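Local coordinates for protein carbonic anhydrase (Coccomyxa sp. PA, PDB 3UCJ) that probably catalyses the reversible hydration of carbon dioxide to hydrogencarbonate, as a zinc-dependent enzyme of the beta-carbonic anhydrase family, at residues Q161-C166 with A210-D215. Numbering follows the deposited sequence.
Sequences QVFNVC and ALLRAD
Phe163 and Leu212 carry this contact, where helix 146-167 meets the loop that follows helix 205-211. Their alpha carbons are the nearest pair across the two segments, with Phe163 CA 7.2 Å from Leu212 CA. The contact lies away from the zinc and acetazolamide sites. The CB of Phe163 points toward 210-215, and with CG anti to the backbone N (chi1 -178°) the ring reaches Leu212 and Ala214. Its CD1 and CE1 atoms do the touching. Phe163 CD1 lies 3.9 Å from Leu212 CD1, and Phe163 CE1 lies 3.7 Å from Ala214 CB. Both methyls come at the ring obliquely. The backbone of Asp215 comes to the ring edge, with its carbonyl carbon C in the ring plane and 4.0 Å from Phe163 CE1.

Leu212 is the first residue to leave helical geometry after helix 205-211. Its two methyls have separate partners. CD1 serves the phenyl ring and has a looser contact with Cys166 SG. CD2 meets Val162 methyl to methyl, the two side chains running at a slant to each other, with 3.9 Å between Leu212 CD2 and Val162 CG1. Val162 and Leu212 both also touch Ile202 of strand 194-202, and Val162 and Cys166 touch Val183 of strand 182-189. The helix and the loop thus pack on the same sheet, sharing Ile202. At the outer end, Asp215 is the N-cap of helix 216-220, and its OD2 accepts a hydrogen bond from Gln218 N.

With an alanine at Phe163, the CB of Ala214 and the CD1 methyl of Leu212 would probably lose the ring they pack on, opening a gap between helix and loop. Between these side chains the contact is apolar, so it probably rests on van der Waals contact and the burial of nonpolar surface.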
# COMPACT_ATOMS: atom_id res chain seq x y z
N GLN A 161 -11.21 1.77 15.18
CA GLN A 161 -10.01 0.96 14.96
C GLN A 161 -10.18 -0.35 15.74
O GLN A 161 -9.75 -1.41 15.27
CB GLN A 161 -8.68 1.68 15.29
CG GLN A 161 -8.51 3.01 14.50
CD GLN A 161 -8.84 2.90 12.98
OE1 GLN A 161 -8.50 1.88 12.33
NE2 GLN A 161 -9.53 3.98 12.40
N VAL A 162 -10.90 -0.30 16.85
CA VAL A 162 -11.25 -1.58 17.52
C VAL A 162 -12.10 -2.42 16.65
O VAL A 162 -11.85 -3.68 16.51
CB VAL A 162 -11.94 -1.34 18.91
CG1 VAL A 162 -12.64 -2.64 19.41
CG2 VAL A 162 -10.91 -0.83 19.86
N PHE A 163 -13.10 -1.82 15.99
CA PHE A 163 -13.91 -2.61 15.06
C PHE A 163 -13.06 -3.18 13.92
O PHE A 163 -13.19 -4.39 13.51
CB PHE A 163 -15.05 -1.70 14.44
CG PHE A 163 -15.97 -2.44 13.51
CD1 PHE A 163 -17.21 -2.90 14.00
CD2 PHE A 163 -15.67 -2.62 12.15
CE1 PHE A 163 -18.11 -3.57 13.18
CE2 PHE A 163 -16.59 -3.33 11.26
CZ PHE A 163 -17.81 -3.83 11.80
N ASN A 164 -12.15 -2.35 13.40
CA ASN A 164 -11.32 -2.86 12.29
C ASN A 164 -10.44 -4.06 12.73
O ASN A 164 -10.27 -4.99 11.96
CB ASN A 164 -10.40 -1.73 11.76
CG ASN A 164 -11.23 -0.71 10.94
OD1 ASN A 164 -12.32 -1.07 10.52
ND2 ASN A 164 -10.80 0.55 10.87
N VAL A 165 -9.92 -4.01 13.94
CA VAL A 165 -9.08 -5.13 14.45
C VAL A 165 -10.05 -6.36 14.57
O VAL A 165 -9.74 -7.47 14.06
CB VAL A 165 -8.45 -4.77 15.78
CG1 VAL A 165 -7.87 -6.07 16.56
CG2 VAL A 165 -7.29 -3.72 15.63
N CYS A 166 -11.22 -6.20 15.20
CA CYS A 166 -12.15 -7.31 15.29
C CYS A 166 -12.62 -7.89 13.96
O CYS A 166 -12.80 -9.14 13.83
CB CYS A 166 -13.40 -6.98 16.15
SG CYS A 166 -12.95 -6.55 17.82
N ALA A 210 -22.44 -6.83 21.76
CA ALA A 210 -22.80 -6.08 22.96
C ALA A 210 -22.08 -4.76 23.09
O ALA A 210 -22.68 -3.84 23.61
CB ALA A 210 -22.52 -6.88 24.25
N LEU A 211 -20.80 -4.68 22.71
CA LEU A 211 -19.98 -3.51 23.04
C LEU A 211 -19.65 -2.55 21.91
O LEU A 211 -19.23 -1.41 22.19
CB LEU A 211 -18.66 -3.89 23.73
CG LEU A 211 -18.77 -4.75 25.00
CD1 LEU A 211 -17.36 -5.15 25.41
CD2 LEU A 211 -19.48 -3.96 26.10
N LEU A 212 -19.79 -2.98 20.66
CA LEU A 212 -19.53 -2.08 19.50
C LEU A 212 -20.82 -1.49 18.92
O LEU A 212 -21.78 -2.20 18.73
CB LEU A 212 -18.74 -2.86 18.40
CG LEU A 212 -17.35 -3.36 18.81
CD1 LEU A 212 -16.74 -4.17 17.65
CD2 LEU A 212 -16.49 -2.11 19.18
N ARG A 213 -20.82 -0.20 18.63
CA ARG A 213 -21.96 0.48 18.00
C ARG A 213 -22.24 -0.12 16.64
O ARG A 213 -23.36 -0.55 16.35
CB ARG A 213 -21.61 1.96 17.77
CG ARG A 213 -21.94 2.97 18.91
CD ARG A 213 -22.34 4.36 18.28
NE ARG A 213 -23.52 4.25 17.37
CZ ARG A 213 -24.61 5.04 17.40
NH1 ARG A 213 -24.72 6.03 18.28
NH2 ARG A 213 -25.62 4.84 16.56
N ALA A 214 -21.21 -0.14 15.77
CA ALA A 214 -21.34 -0.79 14.48
C ALA A 214 -21.58 -2.31 14.62
O ALA A 214 -21.12 -2.92 15.57
CB ALA A 214 -20.09 -0.51 13.61
N ASP A 215 -22.29 -2.89 13.67
CA ASP A 215 -22.74 -4.28 13.72
C ASP A 215 -21.73 -5.24 13.07
O ASP A 215 -21.73 -5.45 11.82
CB ASP A 215 -24.12 -4.36 13.02
CG ASP A 215 -24.83 -5.74 13.16
OD1 ASP A 215 -26.06 -5.75 12.81
OD2 ASP A 215 -24.23 -6.79 13.49